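Local structure of pilin (3GLD) at residues Q123-W128 with Y139-K144; T202-Q207 with D226-K231; G238-V243 with T274-S279. The protein forms the shaft of the streptococcal pilus by head-to-tail stacking of subunits joined through isopeptide bonds, and so serves adhesion to host cells, bacterial aggregation and biofilm formation. The protein carries 2 engineered substitutions. All coordinates share one frame; numbering follows the deposited sequence.

Interaction 1 (Q123-W128 with Y139-K144); sequences QVHVLW and YIVGYK
Gln123-Val141 and His125-Tyr139 face each other as antiparallel hydrogen-bonded pairs on either side of the non-hydrogen-bonded pair Val124-Ile140, with the two short segments at 158° and 4.8 Å apart at their closest. The bonds are uneven: Gln123 N reaches Val141 O at 2.8 Å, whereas Tyr139 N to His125 O, at 3.5 Å, is weak. His125 and Tyr139 meet on one face of the sheet. Their rings form an offset stack, centroids 4.3 Å apart and planes only 10° from parallel. Tyr139 gets there because its CG sits between the backbone N and the carbonyl carbon (chi1 64°), which brings the phenol back over its cross-strand partner. The ring centre then lies over His125 CB, a CH-pi contact of 3.7 Å, while CE2 and CZ cover the imidazole. These are the facing strands of the beta hairpin 119-129/134-144, part of the N-terminal Spy0128-like domain. On the same face, Gln123 stretches its extended chain to the edge of the Tyr143 ring, amide and ring planes nearly perpendicular; NE2 makes a weak bond to Tyr143 OH, and OE1 a weak one to NZ of Lys148, the intersubunit cross-linking lysine. Val141 CG2 approaches His125 CE1. On the other face of the sheet, Val124 and Ile140 lie side by side, CG2 of the valine 4.1 Å from CG1 of the isoleucine, with Val124 also resting on Phe87 and Tyr100.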
loop_
_atom_site.group_PDB
_atom_site.type_symbol
_atom_site.label_atom_id
_atom_site.label_comp_id
_atom_site.label_asym_id
_atom_site.label_seq_id
_atom_site.Cartn_x
_atom_site.Cartn_y
_atom_site.Cartn_z
ATOM N N GLN A 123 -24.235 7.703 14.156
ATOM C CA GLN A 123 -25.604 7.983 14.609
ATOM C C GLN A 123 -26.483 8.003 13.364
ATOM O O GLN A 123 -26.248 8.808 12.465
ATOM C CB GLN A 123 -25.660 9.358 15.267
ATOM C CG GLN A 123 -24.978 9.472 16.621
ATOM C CD GLN A 123 -25.000 10.900 17.204
ATOM O OE1 GLN A 123 -25.439 11.849 16.562
ATOM N NE2 GLN A 123 -24.499 11.041 18.419
ATOM N N VAL A 124 -27.453 7.096 13.279
ATOM C CA VAL A 124 -28.503 7.211 12.275
ATOM C C VAL A 124 -29.705 7.932 12.919
ATOM O O VAL A 124 -30.278 7.441 13.886
ATOM C CB VAL A 124 -28.936 5.858 11.694
ATOM C CG1 VAL A 124 -30.033 6.080 10.624
ATOM C CG2 VAL A 124 -27.740 5.113 11.070
ATOM N N HIS A 125 -30.031 9.113 12.400
ATOM C CA HIS A 125 -31.182 9.890 12.840
ATOM C C HIS A 125 -32.449 9.462 12.101
ATOM O O HIS A 125 -32.618 9.722 10.902
ATOM C CB HIS A 125 -30.898 11.388 12.701
ATOM C CG HIS A 125 -29.934 11.889 13.724
ATOM N ND1 HIS A 125 -28.594 11.564 13.702
ATOM C CD2 HIS A 125 -30.118 12.648 14.827
ATOM C CE1 HIS A 125 -27.987 12.127 14.731
ATOM N NE2 HIS A 125 -28.894 12.786 15.435
ATOM N N VAL A 126 -33.295 8.739 12.827
ATOM C CA VAL A 126 -34.554 8.247 12.301
ATOM C C VAL A 126 -35.665 9.204 12.757
ATOM O O VAL A 126 -35.939 9.330 13.946
ATOM C CB VAL A 126 -34.797 6.788 12.748
ATOM C CG1 VAL A 126 -36.118 6.240 12.191
ATOM C CG2 VAL A 126 -33.621 5.893 12.293
ATOM N N LEU A 127 -36.250 9.927 11.811
ATOM C CA LEU A 127 -37.312 10.901 12.117
ATOM C C LEU A 127 -38.629 10.397 11.586
ATOM O O LEU A 127 -38.634 9.559 10.675
ATOM C CB LEU A 127 -37.003 12.260 11.485
ATOM C CG LEU A 127 -36.015 13.233 12.132
ATOM C CD1 LEU A 127 -34.770 12.556 12.703
ATOM C CD2 LEU A 127 -35.629 14.267 11.087
ATOM N N TRP A 128 -39.742 10.873 12.167
ATOM C CA TRP A 128 -41.059 10.604 11.595
ATOM C C TRP A 128 -41.143 11.382 10.301
ATOM O O TRP A 128 -40.834 12.576 10.275
ATOM C CB TRP A 128 -42.200 11.050 12.531
ATOM C CG TRP A 128 -43.543 10.684 11.985
ATOM C CD1 TRP A 128 -44.411 11.504 11.319
ATOM C CD2 TRP A 128 -44.149 9.390 12.018
ATOM N NE1 TRP A 128 -45.545 10.800 10.962
ATOM C CE2 TRP A 128 -45.401 9.496 11.366
ATOM C CE3 TRP A 128 -43.759 8.146 12.539
ATOM C CZ2 TRP A 128 -46.277 8.412 11.239
ATOM C CZ3 TRP A 128 -44.631 7.059 12.409
ATOM C CH2 TRP A 128 -45.876 7.205 11.751
ATOM N N TYR A 139 -30.975 11.309 8.283
ATOM C CA TYR A 139 -29.587 11.691 8.114
ATOM C C TYR A 139 -28.670 10.864 8.998
ATOM O O TYR A 139 -29.108 10.294 10.011
ATOM C CB TYR A 139 -29.353 13.206 8.262
ATOM C CG TYR A 139 -29.642 13.804 9.610
ATOM C CD1 TYR A 139 -30.942 14.198 9.972
ATOM C CD2 TYR A 139 -28.612 14.008 10.520
ATOM C CE1 TYR A 139 -31.196 14.773 11.222
ATOM C CE2 TYR A 139 -28.849 14.579 11.763
ATOM C CZ TYR A 139 -30.136 14.960 12.110
ATOM O OH TYR A 139 -30.341 15.515 13.347
ATOM N N ILE A 140 -27.408 10.763 8.577
ATOM C CA ILE A 140 -26.427 9.961 9.283
ATOM C C ILE A 140 -25.225 10.821 9.598
ATOM O O ILE A 140 -24.713 11.527 8.728
ATOM C CB ILE A 140 -26.001 8.711 8.471
ATOM C CG1 ILE A 140 -27.233 7.875 8.098
ATOM C CG2 ILE A 140 -25.000 7.860 9.292
ATOM C CD1 ILE A 140 -26.982 6.700 7.193
ATOM N N VAL A 141 -24.797 10.793 10.853
ATOM C CA VAL A 141 -23.573 11.486 11.224
ATOM C C VAL A 141 -22.569 10.528 11.841
ATOM O O VAL A 141 -22.928 9.607 12.585
ATOM C CB VAL A 141 -23.800 12.645 12.212
ATOM C CG1 VAL A 141 -22.684 13.663 12.045
ATOM C CG2 VAL A 141 -25.123 13.325 11.973
ATOM N N GLY A 142 -21.301 10.763 11.527
ATOM C CA GLY A 142 -20.217 9.990 12.099
ATOM C C GLY A 142 -19.202 10.871 12.793
ATOM O O GLY A 142 -19.009 12.024 12.441
ATOM N N TYR A 143 -18.562 10.337 13.802
ATOM C CA TYR A 143 -17.543 11.117 14.450
ATOM C C TYR A 143 -16.500 10.234 15.051
ATOM O O TYR A 143 -16.766 9.129 15.530
ATOM C CB TYR A 143 -18.124 12.071 15.511
ATOM C CG TYR A 143 -19.048 11.420 16.518
ATOM C CD1 TYR A 143 -20.432 11.424 16.321
ATOM C CD2 TYR A 143 -18.545 10.820 17.675
ATOM C CE1 TYR A 143 -21.297 10.826 17.251
ATOM C CE2 TYR A 143 -19.403 10.219 18.616
ATOM C CZ TYR A 143 -20.770 10.224 18.393
ATOM O OH TYR A 143 -21.621 9.640 19.314
ATOM N N LYS A 144 -15.284 10.739 14.970
ATOM C CA LYS A 144 -14.228 10.291 15.828
ATOM C C LYS A 144 -13.876 11.527 16.623
ATOM O O LYS A 144 -13.863 12.651 16.097
ATOM C CB LYS A 144 -13.024 9.755 15.034
ATOM C CG LYS A 144 -12.367 10.731 14.058
ATOM C CD LYS A 144 -10.983 10.247 13.678
ATOM C CE LYS A 144 -10.489 10.896 12.388
ATOM N NZ LYS A 144 -9.118 10.413 12.027
#

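Interaction 2 (T202-Q207 with D226-K231); sequences TTKGGQ and DGESIK
Thr202 and Ser229 make the close part of this contact, an antiparallel hydrogen-bonded pair in which Thr202 N gives a nearly straight 2.7 Å bond to Ser229 O and Ser229 N returns one of 3.1 Å to Thr202 O. Beside it, Glu228 lays its extended side chain along Thr203: CB is 3.4 Å from Thr202 O, and OE2 comes equally close to the methyl CG2 of Thr203. The buried carboxylate is held through OE1, which accepts a hydrogen bond from Lys225 N. Past this point the chains separate and the contact becomes loose and wet. Lys204 bends at chi3 (78°) and chi4, its CD passing 3.5 Å from Asp226 O, which brings NZ beside Gly227, 4.1 Å from its CA. The salt bridge from Lys204 NZ to Asp226 OD2 is long, at 3.8 Å, and a water spans it, accepting from NZ and donating to OD2. Asp226 is steadied more firmly on its other oxygen, OD1, which takes a hydrogen bond from Val168 N. Thr202 ends strand 196-202, the rest of its segment looping toward strand 210-215, while residues 226-231 lead into strand 229-236, between 196-202 and 151-169 in the sheet.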
loop_
_atom_site.group_PDB
_atom_site.type_symbol
_atom_site.label_atom_id
_atom_site.label_comp_id
_atom_site.label_asym_id
_atom_site.label_seq_id
_atom_site.Cartn_x
_atom_site.Cartn_y
_atom_site.Cartn_z
ATOM N N THR A 202 24.403 4.132 -10.382
ATOM C CA THR A 202 25.370 5.164 -9.996
ATOM C C THR A 202 26.792 4.732 -10.367
ATOM O O THR A 202 27.195 3.608 -10.085
ATOM C CB THR A 202 25.269 5.465 -8.483
ATOM O OG1 THR A 202 23.923 5.853 -8.187
ATOM C CG2 THR A 202 26.222 6.583 -8.049
ATOM N N THR A 203 27.511 5.633 -11.032
ATOM C CA THR A 203 28.895 5.423 -11.432
ATOM C C THR A 203 29.744 6.471 -10.742
ATOM O O THR A 203 29.254 7.527 -10.332
ATOM C CB THR A 203 29.081 5.540 -12.968
ATOM O OG1 THR A 203 28.687 6.849 -13.409
ATOM C CG2 THR A 203 28.246 4.495 -13.698
ATOM N N LYS A 204 31.020 6.168 -10.574
ATOM C CA LYS A 204 31.948 7.135 -10.022
ATOM C C LYS A 204 32.026 8.314 -11.001
ATOM O O LYS A 204 31.928 8.132 -12.217
ATOM C CB LYS A 204 33.306 6.462 -9.811
ATOM C CG LYS A 204 33.170 5.034 -9.256
ATOM C CD LYS A 204 34.493 4.349 -8.943
ATOM C CE LYS A 204 35.093 4.850 -7.631
ATOM N NZ LYS A 204 35.747 3.753 -6.852
ATOM N N GLY A 205 32.141 9.525 -10.472
ATOM C CA GLY A 205 32.369 10.692 -11.323
ATOM C C GLY A 205 31.215 11.667 -11.422
ATOM O O GLY A 205 30.359 11.737 -10.535
ATOM N N GLY A 206 31.199 12.407 -12.527
ATOM C CA GLY A 206 30.317 13.558 -12.696
ATOM C C GLY A 206 28.879 13.262 -13.087
ATOM O O GLY A 206 27.976 14.063 -12.814
ATOM N N GLN A 207 28.658 12.119 -13.724
ATOM C CA GLN A 207 27.336 11.800 -14.259
ATOM C C GLN A 207 26.326 11.641 -13.128
ATOM O O GLN A 207 26.649 11.118 -12.062
ATOM C CB GLN A 207 27.394 10.528 -15.110
ATOM C CG GLN A 207 28.648 10.409 -15.998
ATOM C CD GLN A 207 28.652 11.366 -17.195
ATOM O OE1 GLN A 207 27.599 11.721 -17.741
ATOM N NE2 GLN A 207 29.847 11.775 -17.617
ATOM N N ASP A 226 33.936 -1.798 -10.066
ATOM C CA ASP A 226 34.243 -1.465 -8.679
ATOM C C ASP A 226 33.663 -0.106 -8.286
ATOM O O ASP A 226 33.814 0.871 -9.030
ATOM C CB ASP A 226 35.770 -1.412 -8.484
ATOM C CG ASP A 226 36.157 -0.991 -7.083
ATOM O OD1 ASP A 226 35.907 -1.773 -6.147
ATOM O OD2 ASP A 226 36.712 0.122 -6.917
ATOM N N GLY A 227 33.051 -0.026 -7.097
ATOM C CA GLY A 227 32.542 1.244 -6.611
ATOM C C GLY A 227 31.253 1.737 -7.283
ATOM O O GLY A 227 30.793 2.842 -7.013
ATOM N N GLU A 228 30.651 0.931 -8.138
ATOM C CA GLU A 228 29.380 1.338 -8.758
ATOM C C GLU A 228 28.222 0.586 -8.110
ATOM O O GLU A 228 28.437 -0.434 -7.435
ATOM C CB GLU A 228 29.421 1.082 -10.278
ATOM C CG GLU A 228 30.480 1.921 -10.979
ATOM C CD GLU A 228 30.493 1.767 -12.504
ATOM O OE1 GLU A 228 29.969 0.765 -13.046
ATOM O OE2 GLU A 228 31.023 2.683 -13.152
ATOM N N SER A 229 26.991 1.074 -8.314
ATOM C CA SER A 229 25.857 0.349 -7.793
ATOM C C SER A 229 24.596 0.599 -8.631
ATOM O O SER A 229 24.500 1.600 -9.355
ATOM C CB SER A 229 25.604 0.753 -6.323
ATOM O OG SER A 229 25.230 2.139 -6.233
ATOM N N ILE A 230 23.648 -0.328 -8.523
ATOM C CA ILE A 230 22.270 -0.056 -8.909
ATOM C C ILE A 230 21.403 -0.063 -7.639
ATOM O O ILE A 230 21.802 -0.636 -6.616
ATOM C CB ILE A 230 21.696 -1.055 -9.939
ATOM C CG1 ILE A 230 21.620 -2.484 -9.382
ATOM C CG2 ILE A 230 22.477 -0.981 -11.270
ATOM C CD1 ILE A 230 20.551 -3.322 -10.067
ATOM N N LYS A 231 20.230 0.567 -7.732
ATOM C CA LYS A 231 19.279 0.626 -6.643
ATOM C C LYS A 231 17.869 0.576 -7.260
ATOM O O LYS A 231 17.495 1.456 -8.049
ATOM C CB LYS A 231 19.455 1.913 -5.834
ATOM C CG LYS A 231 18.652 1.913 -4.498
ATOM C CD LYS A 231 18.451 3.299 -3.928
ATOM C CE LYS A 231 19.746 3.950 -3.529
ATOM N NZ LYS A 231 19.509 5.134 -2.637
HETATM O O HOH W 1 37.362 2.135 -8.510
#

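Interaction 3 (G238-V243 with T274-S279)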
loop_
_atom_site.group_PDB
_atom_site.type_symbol
_atom_site.label_atom_id
_atom_site.label_comp_id
_atom_site.label_asym_id
_atom_site.label_seq_id
_atom_site.Cartn_x
_atom_site.Cartn_y
_atom_site.Cartn_z
ATOM N N GLY A 238 7.357 -7.756 0.241
ATOM C CA GLY A 238 6.791 -9.081 -0.023
ATOM C C GLY A 238 7.140 -9.720 -1.367
ATOM O O GLY A 238 6.552 -10.737 -1.742
ATOM N N VAL A 239 8.115 -9.151 -2.076
ATOM C CA VAL A 239 8.491 -9.637 -3.408
ATOM C C VAL A 239 9.755 -10.476 -3.351
ATOM O O VAL A 239 10.780 -10.051 -2.789
ATOM C CB VAL A 239 8.645 -8.484 -4.434
ATOM C CG1 VAL A 239 9.346 -8.972 -5.729
ATOM C CG2 VAL A 239 7.274 -7.893 -4.796
ATOM N N ASP A 240 9.686 -11.673 -3.920
ATOM C CA ASP A 240 10.879 -12.524 -4.018
ATOM C C ASP A 240 11.798 -12.047 -5.117
ATOM O O ASP A 240 11.341 -11.510 -6.133
ATOM C CB ASP A 240 10.507 -13.985 -4.269
ATOM C CG ASP A 240 9.745 -14.588 -3.118
ATOM O OD1 ASP A 240 9.527 -13.891 -2.113
ATOM O OD2 ASP A 240 9.356 -15.760 -3.216
ATOM N N TYR A 241 13.097 -12.244 -4.921
ATOM C CA TYR A 241 14.056 -11.883 -5.949
ATOM C C TYR A 241 15.362 -12.670 -5.819
ATOM O O TYR A 241 15.667 -13.227 -4.768
ATOM C CB TYR A 241 14.306 -10.363 -5.962
ATOM C CG TYR A 241 14.991 -9.840 -4.723
ATOM C CD1 TYR A 241 16.385 -9.829 -4.628
ATOM C CD2 TYR A 241 14.244 -9.358 -3.641
ATOM C CE1 TYR A 241 17.020 -9.364 -3.480
ATOM C CE2 TYR A 241 14.855 -8.896 -2.502
ATOM C CZ TYR A 241 16.251 -8.895 -2.424
ATOM O OH TYR A 241 16.868 -8.423 -1.296
ATOM N N VAL A 242 16.108 -12.706 -6.922
ATOM C CA VAL A 242 17.440 -13.285 -6.972
ATOM C C VAL A 242 18.322 -12.305 -7.726
ATOM O O VAL A 242 17.913 -11.756 -8.766
ATOM C CB VAL A 242 17.457 -14.633 -7.741
ATOM C CG1 VAL A 242 18.841 -15.301 -7.621
ATOM C CG2 VAL A 242 16.386 -15.592 -7.224
ATOM N N VAL A 243 19.520 -12.074 -7.192
ATOM C CA VAL A 243 20.565 -11.347 -7.906
ATOM C C VAL A 243 21.750 -12.270 -8.153
ATOM O O VAL A 243 22.236 -12.923 -7.230
ATOM C CB VAL A 243 21.094 -10.131 -7.119
ATOM C CG1 VAL A 243 22.007 -9.281 -8.011
ATOM C CG2 VAL A 243 19.935 -9.291 -6.549
ATOM N N THR A 274 22.819 -14.689 -4.886
ATOM C CA THR A 274 21.987 -14.690 -3.688
ATOM C C THR A 274 21.138 -15.955 -3.733
ATOM O O THR A 274 20.951 -16.559 -4.786
ATOM C CB THR A 274 21.065 -13.430 -3.590
ATOM O OG1 THR A 274 20.141 -13.393 -4.699
ATOM C CG2 THR A 274 21.907 -12.161 -3.572
ATOM N N GLU A 275 20.632 -16.371 -2.583
ATOM C CA GLU A 275 19.503 -17.288 -2.591
ATOM C C GLU A 275 18.261 -16.459 -2.958
ATOM O O GLU A 275 18.349 -15.245 -3.162
ATOM C CB GLU A 275 19.326 -17.921 -1.216
ATOM C CG GLU A 275 20.490 -18.770 -0.732
ATOM C CD GLU A 275 20.409 -19.031 0.766
ATOM O OE1 GLU A 275 19.806 -18.196 1.491
ATOM O OE2 GLU A 275 20.944 -20.069 1.217
ATOM N N GLN A 276 17.105 -17.105 -3.059
ATOM C CA GLN A 276 15.870 -16.355 -3.237
ATOM C C GLN A 276 15.589 -15.538 -1.972
ATOM O O GLN A 276 15.396 -16.085 -0.896
ATOM C CB GLN A 276 14.700 -17.285 -3.584
ATOM C CG GLN A 276 13.417 -16.540 -3.950
ATOM C CD GLN A 276 12.647 -17.213 -5.072
ATOM O OE1 GLN A 276 13.127 -17.310 -6.209
ATOM N NE2 GLN A 276 11.446 -17.670 -4.764
ATOM N N GLU A 277 15.625 -14.222 -2.107
ATOM C CA GLU A 277 15.328 -13.336 -1.000
ATOM C C GLU A 277 13.891 -12.874 -1.151
ATOM O O GLU A 277 13.386 -12.810 -2.274
ATOM C CB GLU A 277 16.231 -12.106 -1.032
ATOM C CG GLU A 277 17.642 -12.309 -0.528
ATOM C CD GLU A 277 17.705 -12.832 0.887
ATOM O OE1 GLU A 277 16.996 -12.310 1.772
ATOM O OE2 GLU A 277 18.485 -13.769 1.124
ATOM N N THR A 278 13.259 -12.547 -0.022
ATOM C CA THR A 278 11.934 -11.918 0.016
ATOM C C THR A 278 12.058 -10.532 0.620
ATOM O O THR A 278 12.584 -10.371 1.718
ATOM C CB THR A 278 10.943 -12.759 0.830
ATOM O OG1 THR A 278 10.764 -14.014 0.172
ATOM C CG2 THR A 278 9.592 -12.067 0.949
ATOM N N SER A 279 11.592 -9.523 -0.108
ATOM C CA SER A 279 11.778 -8.148 0.339
ATOM C C SER A 279 10.921 -7.853 1.570
ATOM O O SER A 279 9.780 -8.317 1.667
ATOM C CB SER A 279 11.477 -7.161 -0.777
ATOM O OG SER A 279 10.117 -7.182 -1.119
#
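Glu277 CB sits over one face of the Tyr241 ring, 3.8 Å from its centroid and displaced toward the hydroxyl end, a CH-pi contact. The backbone of Thr278 and Ser279 approaches the ring obliquely near CE2. Tyr241 also packs on Leu162, Leu185 and Ile286, so the ring belongs to the domain core, whereas the Glu277 carboxylate turns away to a salt bridge with Lys267. The other flat pair is Asp240 and Gln276, carboxylate and amide planes 44° apart; the bond from Gln276 NE2 to Asp240 OD2 is weak, and Gln276 OE1 turns to Lys186 NZ. Asp240 OD1 is met from above the carboxylate plane by Thr278 OG1, only 2.6 Å away. Tyr241 and Glu277 pair through two backbone bonds, adding the edge strand 277-278 to strand 240-245 in a four-stranded antiparallel sheet. Main-chain bonds continue at both ends (Thr274 N to Val243 O; Ser279 N to Val239 O and Gly238 N to Ser279 O), joined by side-chain hydroxyls. Thr274 holds OG1 between its backbone N and carbonyl carbon (chi1 62°), where it accepts from Val243 N at 2.9 Å and donates to Glu275 O. Ser279 OG takes the Val239 N-H at 3.0 Å and is hydrogen-bonded to Pro236 O. Hydroxyls thus replace main-chain carbonyls at Val243 N and Val239 N, and the short OG1-OD1 bond, with the amide at OD2, would probably favour a charged Asp240 carboxylate.

How the interactions relate
The three contacts divide between the two domains of an elongated pilin. Interaction 1 lies in the first, across the chain's centre from the others, its centre about 60 Å from that of interaction 2 and about 50 Å from that of interaction 3. Interactions 2 and 3 share the second, centres about 23 Å and nearest atoms about 6 Å apart, on the successive strands 229-236 and 240-245. Interaction 3 is the nearer to Glu245, which promotes the Lys166-Asn290 isopeptide cross-link: that side chain is about 7 Å from Val243's and about 10 Å from Asp226's. Interaction 1 lies far from Glu245, but its Gln123 bonds weakly to Lys148, which joins subunits by a link absent here.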